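Local coordinates for Non-structural protein 2 (Human rotavirus C, PDB 2GU0) that probably binds single-stranded RNA, hydrolyses nucleoside and RNA triphosphates, and works with NSP5 to form the viral factories where the genome is replicated, at residues 155-158 with 164-167; 33-38 with 42-47; 2-7 with 81-86; 17-22 with 95-100. All coordinates share one frame; numbering follows the deposited sequence.

Contact 1: 155-158 with 164-167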
loop_
_atom_site.group_PDB
_atom_site.type_symbol
_atom_site.label_atom_id
_atom_site.label_comp_id
_atom_site.label_asym_id
_atom_site.label_seq_id
_atom_site.Cartn_x
_atom_site.Cartn_y
_atom_site.Cartn_z
ATOM N N ASN A 155 5.990 26.785 18.422
ATOM C CA ASN A 155 4.551 26.632 18.687
ATOM C C ASN A 155 4.250 25.832 19.930
ATOM O O ASN A 155 3.345 26.156 20.695
ATOM C CB ASN A 155 3.882 25.834 17.566
ATOM C CG ASN A 155 3.470 26.680 16.426
ATOM O OD1 ASN A 155 3.032 26.180 15.406
ATOM N ND2 ASN A 155 3.596 27.990 16.588
ATOM N N ASP A 156 4.981 24.738 20.069
ATOM C CA ASP A 156 4.784 23.807 21.152
ATOM C C ASP A 156 4.630 24.468 22.518
ATOM O O ASP A 156 5.581 24.541 23.303
ATOM C CB ASP A 156 5.936 22.808 21.133
ATOM C CG ASP A 156 5.520 21.452 21.594
ATOM O OD1 ASP A 156 4.311 21.197 21.613
ATOM O OD2 ASP A 156 6.390 20.636 21.928
ATOM N N ILE A 157 3.416 24.930 22.811
ATOM C CA ILE A 157 3.156 25.599 24.081
ATOM C C ILE A 157 2.913 24.647 25.237
ATOM O O ILE A 157 1.899 23.951 25.289
ATOM C CB ILE A 157 1.968 26.547 23.970
ATOM C CG1 ILE A 157 2.334 27.690 23.034
ATOM C CG2 ILE A 157 1.594 27.070 25.349
ATOM C CD1 ILE A 157 1.251 28.723 22.886
ATOM N N VAL A 158 3.840 24.649 26.185
ATOM C CA VAL A 158 3.763 23.775 27.346
ATOM C C VAL A 158 3.229 24.459 28.606
ATOM O O VAL A 158 2.899 23.796 29.593
ATOM C CB VAL A 158 5.149 23.154 27.604
ATOM C CG1 VAL A 158 5.124 22.283 28.843
ATOM C CG2 VAL A 158 5.549 22.331 26.397
ATOM N N PHE A 164 3.816 35.110 30.875
ATOM C CA PHE A 164 4.809 34.294 30.192
ATOM C C PHE A 164 4.239 33.153 29.374
ATOM O O PHE A 164 3.053 32.831 29.467
ATOM C CB PHE A 164 5.788 33.696 31.197
ATOM C CG PHE A 164 6.283 34.664 32.219
ATOM C CD1 PHE A 164 5.537 34.919 33.365
ATOM C CD2 PHE A 164 7.514 35.288 32.060
ATOM C CE1 PHE A 164 6.007 35.777 34.343
ATOM C CE2 PHE A 164 7.996 36.141 33.019
ATOM C CZ PHE A 164 7.239 36.392 34.176
ATOM N N THR A 165 5.114 32.532 28.588
ATOM C CA THR A 165 4.753 31.391 27.770
ATOM C C THR A 165 5.962 30.479 27.665
ATOM O O THR A 165 7.061 30.939 27.379
ATOM C CB THR A 165 4.339 31.824 26.357
ATOM O OG1 THR A 165 3.129 32.585 26.425
ATOM C CG2 THR A 165 4.098 30.610 25.482
ATOM N N ILE A 166 5.778 29.189 27.913
ATOM C CA ILE A 166 6.891 28.253 27.793
ATOM C C ILE A 166 6.668 27.387 26.555
ATOM O O ILE A 166 5.624 26.772 26.406
ATOM C CB ILE A 166 7.010 27.337 29.032
ATOM C CG1 ILE A 166 7.222 28.167 30.288
ATOM C CG2 ILE A 166 8.198 26.408 28.876
ATOM C CD1 ILE A 166 7.418 27.321 31.523
ATOM N N THR A 167 7.643 27.350 25.660
ATOM C CA THR A 167 7.527 26.554 24.443
ATOM C C THR A 167 8.642 25.530 24.361
ATOM O O THR A 167 9.766 25.803 24.764
ATOM C CB THR A 167 7.597 27.439 23.209
ATOM O OG1 THR A 167 8.686 28.353 23.355
ATOM C CG2 THR A 167 6.290 28.212 23.031
#

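Contact 2: 33-38 with 42-47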
loop_
_atom_site.group_PDB
_atom_site.type_symbol
_atom_site.label_atom_id
_atom_site.label_comp_id
_atom_site.label_asym_id
_atom_site.label_seq_id
_atom_site.Cartn_x
_atom_site.Cartn_y
_atom_site.Cartn_z
ATOM N N ALA A 33 32.909 21.467 -7.947
ATOM C CA ALA A 33 33.647 22.298 -8.895
ATOM C C ALA A 33 35.039 22.680 -8.429
ATOM O O ALA A 33 35.307 22.735 -7.230
ATOM C CB ALA A 33 32.849 23.567 -9.221
ATOM N N LYS A 34 35.914 22.943 -9.397
ATOM C CA LYS A 34 37.285 23.364 -9.136
ATOM C C LYS A 34 37.350 24.878 -9.238
ATOM O O LYS A 34 37.251 25.443 -10.329
ATOM C CB LYS A 34 38.244 22.781 -10.164
ATOM C CG LYS A 34 39.595 23.462 -10.129
ATOM C CD LYS A 34 40.464 23.099 -11.314
ATOM C CE LYS A 34 41.842 23.729 -11.174
ATOM N NZ LYS A 34 42.766 23.179 -12.200
ATOM N N VAL A 35 37.537 25.532 -8.100
ATOM C CA VAL A 35 37.591 26.983 -8.053
ATOM C C VAL A 35 38.948 27.480 -7.585
ATOM O O VAL A 35 39.480 26.998 -6.585
ATOM C CB VAL A 35 36.505 27.516 -7.109
ATOM C CG1 VAL A 35 36.454 29.033 -7.166
ATOM C CG2 VAL A 35 35.150 26.893 -7.482
ATOM N N GLU A 36 39.507 28.441 -8.316
ATOM C CA GLU A 36 40.802 29.004 -7.962
ATOM C C GLU A 36 40.672 29.766 -6.654
ATOM O O GLU A 36 39.642 30.382 -6.393
ATOM C CB GLU A 36 41.296 29.935 -9.067
ATOM C CG GLU A 36 41.743 29.217 -10.343
ATOM C CD GLU A 36 42.945 28.289 -10.130
ATOM O OE1 GLU A 36 44.023 28.774 -9.698
ATOM O OE2 GLU A 36 42.812 27.073 -10.404
ATOM N N LYS A 37 41.721 29.724 -5.838
ATOM C CA LYS A 37 41.723 30.389 -4.539
ATOM C C LYS A 37 41.176 31.815 -4.599
ATOM O O LYS A 37 40.322 32.200 -3.808
ATOM C CB LYS A 37 43.142 30.393 -3.966
ATOM C CG LYS A 37 43.198 30.487 -2.447
ATOM C CD LYS A 37 42.289 29.428 -1.802
ATOM C CE LYS A 37 42.472 29.323 -0.283
ATOM N NZ LYS A 37 43.799 28.729 0.067
ATOM N N ASP A 38 41.657 32.593 -5.553
ATOM C CA ASP A 38 41.217 33.966 -5.712
ATOM C C ASP A 38 39.702 34.128 -5.888
ATOM O O ASP A 38 39.197 35.252 -5.890
ATOM C CB ASP A 38 41.948 34.597 -6.903
ATOM C CG ASP A 38 42.661 33.556 -7.778
ATOM O OD1 ASP A 38 43.781 33.104 -7.414
ATOM O OD2 ASP A 38 42.088 33.184 -8.826
ATOM N N ASN A 42 33.671 34.349 -3.579
ATOM C CA ASN A 42 32.604 34.888 -4.422
ATOM C C ASN A 42 31.475 33.883 -4.628
ATOM O O ASN A 42 31.692 32.670 -4.578
ATOM C CB ASN A 42 33.143 35.279 -5.801
ATOM C CG ASN A 42 34.218 36.358 -5.741
ATOM O OD1 ASN A 42 34.044 37.407 -5.111
ATOM N ND2 ASN A 42 35.330 36.110 -6.422
ATOM N N TYR A 43 30.264 34.381 -4.849
ATOM C CA TYR A 43 29.164 33.470 -5.108
ATOM C C TYR A 43 29.594 32.722 -6.356
ATOM O O TYR A 43 30.182 33.320 -7.261
ATOM C CB TYR A 43 27.864 34.224 -5.379
ATOM C CG TYR A 43 27.096 34.563 -4.128
ATOM C CD1 TYR A 43 27.512 35.583 -3.286
ATOM C CD2 TYR A 43 25.956 33.852 -3.777
ATOM C CE1 TYR A 43 26.807 35.891 -2.129
ATOM C CE2 TYR A 43 25.248 34.149 -2.617
ATOM C CZ TYR A 43 25.679 35.173 -1.805
ATOM O OH TYR A 43 24.963 35.500 -0.680
ATOM N N TYR A 44 29.302 31.427 -6.411
ATOM C CA TYR A 44 29.694 30.600 -7.542
ATOM C C TYR A 44 28.610 30.356 -8.589
ATOM O O TYR A 44 27.513 29.891 -8.268
ATOM C CB TYR A 44 30.183 29.252 -7.039
ATOM C CG TYR A 44 30.614 28.339 -8.142
ATOM C CD1 TYR A 44 31.756 28.623 -8.879
ATOM C CD2 TYR A 44 29.887 27.192 -8.458
ATOM C CE1 TYR A 44 32.177 27.796 -9.902
ATOM C CE2 TYR A 44 30.299 26.346 -9.489
ATOM C CZ TYR A 44 31.454 26.663 -10.203
ATOM O OH TYR A 44 31.914 25.860 -11.207
ATOM N N ASP A 45 28.921 30.641 -9.850
ATOM C CA ASP A 45 27.941 30.411 -10.890
ATOM C C ASP A 45 28.040 28.990 -11.441
ATOM O O ASP A 45 29.024 28.593 -12.052
ATOM C CB ASP A 45 28.072 31.436 -12.012
ATOM C CG ASP A 45 27.003 31.263 -13.060
ATOM O OD1 ASP A 45 25.952 30.679 -12.724
ATOM O OD2 ASP A 45 27.197 31.709 -14.211
ATOM N N THR A 46 26.975 28.244 -11.198
ATOM C CA THR A 46 26.808 26.854 -11.587
ATOM C C THR A 46 26.424 26.679 -13.060
ATOM O O THR A 46 26.465 25.568 -13.608
ATOM C CB THR A 46 25.736 26.240 -10.668
ATOM O OG1 THR A 46 26.370 25.731 -9.493
ATOM C CG2 THR A 46 24.981 25.160 -11.341
ATOM N N ILE A 47 26.069 27.788 -13.699
ATOM C CA ILE A 47 25.653 27.772 -15.092
ATOM C C ILE A 47 24.334 27.013 -15.240
ATOM O O ILE A 47 23.297 27.609 -15.525
ATOM C CB ILE A 47 26.721 27.140 -16.002
ATOM C CG1 ILE A 47 28.079 27.779 -15.716
ATOM C CG2 ILE A 47 26.367 27.373 -17.455
ATOM C CD1 ILE A 47 29.199 27.272 -16.585
#

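Contact 3: 2-7 with 81-86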
loop_
_atom_site.group_PDB
_atom_site.type_symbol
_atom_site.label_atom_id
_atom_site.label_comp_id
_atom_site.label_asym_id
_atom_site.label_seq_id
_atom_site.Cartn_x
_atom_site.Cartn_y
_atom_site.Cartn_z
ATOM N N ALA A 2 25.188 28.683 9.893
ATOM C CA ALA A 2 25.606 29.003 8.500
ATOM C C ALA A 2 25.410 30.496 8.199
ATOM O O ALA A 2 24.629 31.171 8.864
ATOM C CB ALA A 2 24.811 28.156 7.523
ATOM N N GLU A 3 26.144 31.010 7.212
ATOM C CA GLU A 3 26.040 32.411 6.828
ATOM C C GLU A 3 24.833 32.590 5.903
ATOM O O GLU A 3 24.496 31.686 5.146
ATOM C CB GLU A 3 27.319 32.861 6.118
ATOM C CG GLU A 3 28.578 32.895 7.001
ATOM C CD GLU A 3 29.160 31.510 7.307
ATOM O OE1 GLU A 3 30.230 31.454 7.967
ATOM O OE2 GLU A 3 28.557 30.488 6.886
ATOM N N LEU A 4 24.183 33.749 5.958
ATOM C CA LEU A 4 23.002 33.987 5.125
ATOM C C LEU A 4 23.257 33.598 3.683
ATOM O O LEU A 4 22.329 33.201 2.981
ATOM C CB LEU A 4 22.571 35.458 5.198
ATOM C CG LEU A 4 21.313 35.895 4.434
ATOM C CD1 LEU A 4 20.132 35.015 4.814
ATOM C CD2 LEU A 4 21.002 37.347 4.750
ATOM N N ALA A 5 24.516 33.703 3.259
ATOM C CA ALA A 5 24.928 33.371 1.895
ATOM C C ALA A 5 24.860 31.877 1.562
ATOM O O ALA A 5 25.178 31.474 0.446
ATOM C CB ALA A 5 26.343 33.877 1.635
ATOM N N CYS A 6 24.480 31.051 2.525
ATOM C CA CYS A 6 24.364 29.631 2.253
ATOM C C CYS A 6 22.941 29.367 1.806
ATOM O O CYS A 6 22.607 28.255 1.414
ATOM C CB CYS A 6 24.636 28.807 3.499
ATOM S SG CYS A 6 26.293 28.924 4.138
ATOM N N PHE A 7 22.104 30.398 1.854
ATOM C CA PHE A 7 20.710 30.246 1.475
ATOM C C PHE A 7 20.177 31.180 0.399
ATOM O O PHE A 7 19.191 30.849 -0.263
ATOM C CB PHE A 7 19.827 30.400 2.702
ATOM C CG PHE A 7 20.230 29.537 3.842
ATOM C CD1 PHE A 7 21.109 30.006 4.802
ATOM C CD2 PHE A 7 19.726 28.253 3.961
ATOM C CE1 PHE A 7 21.480 29.211 5.869
ATOM C CE2 PHE A 7 20.094 27.444 5.031
ATOM C CZ PHE A 7 20.974 27.926 5.989
ATOM N N ASN A 81 13.425 29.530 0.458
ATOM C CA ASN A 81 12.398 30.404 -0.090
ATOM C C ASN A 81 11.833 31.377 0.930
ATOM O O ASN A 81 11.449 32.487 0.595
ATOM C CB ASN A 81 11.292 29.578 -0.720
ATOM C CG ASN A 81 11.657 29.113 -2.105
ATOM O OD1 ASN A 81 12.048 27.969 -2.307
ATOM N ND2 ASN A 81 11.561 30.013 -3.072
ATOM N N LEU A 82 11.785 30.957 2.184
ATOM C CA LEU A 82 11.293 31.810 3.247
ATOM C C LEU A 82 12.249 33.002 3.361
ATOM O O LEU A 82 11.830 34.153 3.445
ATOM C CB LEU A 82 11.266 31.028 4.558
ATOM C CG LEU A 82 10.852 31.837 5.779
ATOM C CD1 LEU A 82 9.388 32.215 5.666
ATOM C CD2 LEU A 82 11.103 31.018 7.028
ATOM N N LEU A 83 13.542 32.717 3.345
ATOM C CA LEU A 83 14.530 33.768 3.450
ATOM C C LEU A 83 14.463 34.750 2.278
ATOM O O LEU A 83 14.476 35.961 2.484
ATOM C CB LEU A 83 15.925 33.154 3.583
ATOM C CG LEU A 83 16.105 32.330 4.868
ATOM C CD1 LEU A 83 17.453 31.637 4.868
ATOM C CD2 LEU A 83 15.971 33.236 6.087
ATOM N N ALA A 84 14.378 34.244 1.054
ATOM C CA ALA A 84 14.293 35.126 -0.108
ATOM C C ALA A 84 13.036 36.000 0.012
ATOM O O ALA A 84 13.114 37.222 0.064
ATOM C CB ALA A 84 14.258 34.306 -1.398
ATOM N N ASP A 85 11.878 35.364 0.056
ATOM C CA ASP A 85 10.618 36.080 0.201
ATOM C C ASP A 85 10.735 37.134 1.279
ATOM O O ASP A 85 10.431 38.300 1.058
ATOM C CB ASP A 85 9.509 35.120 0.608
ATOM C CG ASP A 85 9.100 34.212 -0.502
ATOM O OD1 ASP A 85 9.893 34.037 -1.449
ATOM O OD2 ASP A 85 7.982 33.669 -0.426
ATOM N N THR A 86 11.169 36.713 2.459
ATOM C CA THR A 86 11.297 37.642 3.563
ATOM C C THR A 86 12.178 38.812 3.169
ATOM O O THR A 86 11.701 39.931 3.048
ATOM C CB THR A 86 11.867 36.949 4.801
ATOM O OG1 THR A 86 10.963 35.918 5.217
ATOM C CG2 THR A 86 12.040 37.941 5.937
#

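Contact 4: 17-22 with 95-100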
loop_
_atom_site.group_PDB
_atom_site.type_symbol
_atom_site.label_atom_id
_atom_site.label_comp_id
_atom_site.label_asym_id
_atom_site.label_seq_id
_atom_site.Cartn_x
_atom_site.Cartn_y
_atom_site.Cartn_z
ATOM N N VAL A 17 17.175 45.872 -3.166
ATOM C CA VAL A 17 17.914 44.631 -3.341
ATOM C C VAL A 17 16.951 43.474 -3.603
ATOM O O VAL A 17 15.904 43.354 -2.957
ATOM C CB VAL A 17 18.735 44.297 -2.098
ATOM C CG1 VAL A 17 19.456 42.970 -2.291
ATOM C CG2 VAL A 17 19.713 45.417 -1.820
ATOM N N VAL A 18 17.298 42.631 -4.568
ATOM C CA VAL A 18 16.466 41.486 -4.888
ATOM C C VAL A 18 17.204 40.224 -4.472
ATOM O O VAL A 18 18.353 40.012 -4.857
ATOM C CB VAL A 18 16.172 41.417 -6.386
ATOM C CG1 VAL A 18 15.196 40.290 -6.668
ATOM C CG2 VAL A 18 15.627 42.758 -6.863
ATOM N N TRP A 19 16.547 39.388 -3.676
ATOM C CA TRP A 19 17.165 38.152 -3.213
ATOM C C TRP A 19 16.651 36.940 -3.959
ATOM O O TRP A 19 15.503 36.912 -4.391
ATOM C CB TRP A 19 16.914 37.969 -1.726
ATOM C CG TRP A 19 17.353 39.145 -0.915
ATOM C CD1 TRP A 19 16.635 40.271 -0.641
ATOM C CD2 TRP A 19 18.626 39.320 -0.300
ATOM N NE1 TRP A 19 17.385 41.136 0.107
ATOM C CE2 TRP A 19 18.613 40.576 0.331
ATOM C CE3 TRP A 19 19.784 38.534 -0.225
ATOM C CZ2 TRP A 19 19.702 41.064 1.030
ATOM C CZ3 TRP A 19 20.861 39.013 0.460
ATOM C CH2 TRP A 19 20.819 40.272 1.084
ATOM N N TYR A 20 17.511 35.941 -4.115
ATOM C CA TYR A 20 17.126 34.710 -4.793
ATOM C C TYR A 20 17.462 33.457 -3.984
ATOM O O TYR A 20 18.450 33.419 -3.247
ATOM C CB TYR A 20 17.810 34.607 -6.153
ATOM C CG TYR A 20 17.582 35.805 -7.031
ATOM C CD1 TYR A 20 18.446 36.901 -6.984
ATOM C CD2 TYR A 20 16.479 35.866 -7.884
ATOM C CE1 TYR A 20 18.215 38.032 -7.765
ATOM C CE2 TYR A 20 16.238 36.993 -8.664
ATOM C CZ TYR A 20 17.107 38.072 -8.600
ATOM O OH TYR A 20 16.862 39.195 -9.353
ATOM N N PRO A 21 16.630 32.416 -4.117
ATOM C CA PRO A 21 16.784 31.127 -3.435
ATOM C C PRO A 21 17.972 30.368 -4.013
ATOM O O PRO A 21 18.272 30.499 -5.195
ATOM C CB PRO A 21 15.478 30.406 -3.766
ATOM C CG PRO A 21 14.520 31.483 -4.029
ATOM C CD PRO A 21 15.328 32.480 -4.802
ATOM N N ILE A 22 18.652 29.583 -3.195
ATOM C CA ILE A 22 19.764 28.773 -3.692
ATOM C C ILE A 22 19.285 27.316 -3.656
ATOM O O ILE A 22 18.775 26.858 -2.636
ATOM C CB ILE A 22 21.011 28.928 -2.813
ATOM C CG1 ILE A 22 21.632 30.300 -3.034
ATOM C CG2 ILE A 22 22.024 27.878 -3.167
ATOM C CD1 ILE A 22 22.888 30.537 -2.224
ATOM N N GLU A 95 21.415 51.216 -2.934
ATOM C CA GLU A 95 22.461 52.179 -2.595
ATOM C C GLU A 95 23.118 51.937 -1.238
ATOM O O GLU A 95 24.324 52.131 -1.081
ATOM C CB GLU A 95 21.889 53.600 -2.626
ATOM C CG GLU A 95 20.514 53.721 -1.983
ATOM C CD GLU A 95 20.155 55.153 -1.619
ATOM O OE1 GLU A 95 20.427 56.059 -2.433
ATOM O OE2 GLU A 95 19.590 55.373 -0.521
ATOM N N LYS A 96 22.329 51.513 -0.258
ATOM C CA LYS A 96 22.862 51.282 1.077
ATOM C C LYS A 96 23.219 49.828 1.383
ATOM O O LYS A 96 23.565 49.494 2.514
ATOM C CB LYS A 96 21.874 51.799 2.117
ATOM C CG LYS A 96 21.504 53.261 1.935
ATOM C CD LYS A 96 20.790 53.793 3.161
ATOM C CE LYS A 96 20.663 55.303 3.133
ATOM N NZ LYS A 96 20.243 55.812 4.470
ATOM N N PHE A 97 23.142 48.970 0.369
ATOM C CA PHE A 97 23.463 47.556 0.527
ATOM C C PHE A 97 24.926 47.318 0.894
ATOM O O PHE A 97 25.819 47.987 0.390
ATOM C CB PHE A 97 23.147 46.797 -0.763
ATOM C CG PHE A 97 23.571 45.356 -0.736
ATOM C CD1 PHE A 97 22.854 44.419 -0.002
ATOM C CD2 PHE A 97 24.703 44.940 -1.423
ATOM C CE1 PHE A 97 23.257 43.093 0.046
ATOM C CE2 PHE A 97 25.114 43.617 -1.380
ATOM C CZ PHE A 97 24.391 42.691 -0.645
ATOM N N GLN A 98 25.158 46.350 1.770
ATOM C CA GLN A 98 26.504 46.000 2.202
ATOM C C GLN A 98 26.717 44.497 2.054
ATOM O O GLN A 98 26.114 43.703 2.768
ATOM C CB GLN A 98 26.718 46.412 3.658
ATOM C CG GLN A 98 27.571 47.667 3.834
ATOM C CD GLN A 98 27.948 47.916 5.286
ATOM O OE1 GLN A 98 27.135 48.401 6.074
ATOM N NE2 GLN A 98 29.181 47.563 5.649
ATOM N N PHE A 99 27.581 44.113 1.122
ATOM C CA PHE A 99 27.852 42.707 0.882
ATOM C C PHE A 99 28.036 41.920 2.175
ATOM O O PHE A 99 27.712 40.739 2.239
ATOM C CB PHE A 99 29.096 42.537 -0.001
ATOM C CG PHE A 99 29.451 41.097 -0.270
ATOM C CD1 PHE A 99 28.629 40.300 -1.065
ATOM C CD2 PHE A 99 30.575 40.520 0.317
ATOM C CE1 PHE A 99 28.918 38.951 -1.264
ATOM C CE2 PHE A 99 30.871 39.169 0.123
ATOM C CZ PHE A 99 30.042 38.384 -0.666
ATOM N N ASP A 100 28.549 42.572 3.208
ATOM C CA ASP A 100 28.770 41.901 4.481
ATOM C C ASP A 100 27.541 41.222 5.081
ATOM O O ASP A 100 27.671 40.210 5.775
ATOM C CB ASP A 100 29.341 42.885 5.502
ATOM C CG ASP A 100 30.855 42.887 5.523
ATOM O OD1 ASP A 100 31.444 41.838 5.864
ATOM O OD2 ASP A 100 31.458 43.934 5.201
#

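Contact 1: 155-158 with 164-167
Ile-157 and Thr-167 form an antiparallel, non-hydrogen-bonded pair in the beta hairpin of strands 157-160 and 164-170. Strand 157-160 is the outermost on one side of the five-stranded sheet within this chain. The sheet belongs to the C-terminal part, whose family falls in the HIT clan. The CA atoms of Ile-157 and Thr-167 are 4.5 Å apart, and both side chains lie on the same face. Here Ile-157 CG1 comes within 4.0 Å of Thr-167 CG2. It also reaches Thr-165 CG2, at 4.2 Å. Both pairs of side chains approach at a slant. Thr-167 chi1 (46°) sets OG1 between its own N and C, while CG2 faces the isoleucine. OG1 makes a weak hydrogen bond to Lys-185 O on strand 182-188. Lys-185 is predicted to bind ATP, so the hairpin probably borders the nucleotide site. The backbones join through Val-158 N to Ile-166 O, 2.8 Å, with an N-H...O angle of 157°. Two CA-H...O contacts accompany it, from Thr-167 CA to Asp-156 O and from Ile-157 CA to Ile-166 O. Leu-48 of the second subunit packs on Ile-157. The backbone thus supplies the polar link between these segments, and methyl and methylene groups supply the side-chain contact.

Contact 2: 33-38 with 42-47
Ala-33 and Val-35 pass Tyr-44 with their backbones well apart: Val-35 CA is 8.7 Å from Tyr-44 CA, and no backbone hydrogen bond joins the two segments. The tyrosine ring spans the gap. Its CG stands anti to the backbone N (chi1 -180°), which sends the ring across to residues 33-35. Val-35 CG2 approaches the CD1-CE1 bond of the ring obliquely, 3.9 Å from Tyr-44 CE1. Ala-33 CB sits near the phenol end, 3.5 Å from Tyr-44 CZ. These contacts are apolar. The hydroxyl has its polar partner elsewhere: Tyr-44 OH hydrogen-bonds to Gln-160 OE1 of a neighbouring subunit. The one tyrosine therefore serves the internal packing and the octamer interface. Further along, Asp-45 OD1 accepts from Ile-47 N at 3.1 Å, an Asx turn that ends the segment; the N-H meets the carboxylate from above its plane. The contact lies at the surface of the N-terminal part. Residues 33-38 follow helix 24-32, and Met-30 of that helix also packs on Tyr-44. Strand 44-45 pairs antiparallel with strand 51-52, where Tyr-44 has backbone hydrogen bonding with Ala-52.

Contact 3: 2-7 with 81-86
The Phe-7 ring receives Leu-83 CD1 at its base, on an oblique approach. The methyl is 3.4 Å from Phe-7 CB and 3.6 Å from Phe-7 CG. The far end of the ring leads away from helix segment 81-86. Leu-69, Leu-79 and Val-80 provide more of the ring's surroundings, and Val-108, predicted to bind ATP, packs on the ring as well. The other flat group is the carbonyl of Leu-82. Its oxygen takes two donors from opposite faces of its plane: Thr-86 N, at 2.8 Å, and Thr-86 OG1. The hydroxyl bond to Leu-82 O is 2.6 Å long and comes 38° out of the carbonyl plane. Thr-86 thus folds its polar end back onto the preceding helical turn, and the hydroxyl is satisfied inside its own helix. Across the contact, segment 2-7 packs a short 3-10 turn, residues 4-6, against helix 74-90. The turn is held by Cys-6 N to Glu-3 O and by Phe-7 N to Leu-4 O, at 2.7 and 3.0 Å. Leu-4 in the turn and Phe-7 just after it meet the same leucine. Leu-83 CG stands beside its backbone N and anti to the carbonyl carbon (chi1 -64°), with CD1 directed at Phe-7. Leu-4 CD1 reaches the same Leu-83 CD1 more loosely, at 4.3 Å. Leu-83 also packs on Leu-111 of helix 108-119.

Contact 4: 17-22 with 95-100
Phe-97 swings its ring toward Val-17 and Trp-19 because CG lies anti to the backbone N (chi1 174°). Trp-19 CG is anti to its carbonyl carbon instead (chi1 -54°), and this brings the six-membered part of the indole up to the phenyl ring. The two rings meet through Trp-19 CH2 and Phe-97 CE1, 3.9 Å apart. The indole carbon comes to the edge of the phenyl ring, near its plane. Relative to the indole, the approach is oblique. Val-17 completes the contact with one methyl. Its CG2 lies 3.8 Å from both Phe-97 CB and Phe-97 CD1, and the two side chains cross at about a right angle. The other branch of the valine has a separate role. Val-17 CG1 sits 3.5 Å above the indole plane of Trp-19, displaced toward the rim. One valine thus packs against both aromatic side chains. The backbones stay apart, with Val-17 CA and Phe-97 CA separated by 7.4 Å. Strand 18-21 is one half of a two-stranded antiparallel sheet with strand 8-11, and Phe-10 of that partner strand also meets the Phe-97 ring. Leu-87 of helix 74-90 touches Trp-19. The contact joins this strand to the loop between helices 74-90 and 108-119. No hydrogen bond or charge pair crosses it, so the two segments are held by apolar packing of rings and methyl groups.

Contacts 2, 3 and 4 lie in the N-terminal part and touch one another. Contacts 3 and 4 have centres about 10 Å apart, and Phe-7 O probably accepts a hydrogen bond from Ile-22 N. Tyr-43 links contact 2 to both others, packing on Ala-5 and on Phe-99. Contact 1 stands apart in the C-terminal part, its centre about 26 Å from that of contact 3. Both approach the predicted nucleotide site: the side chain of Thr-167 is about 9 Å from that of His-222, and that of Phe-7 about 4 Å from that of Val-108. Contacts 1 and 2, about 44 Å apart between centres, both face neighbouring subunits of the octamer.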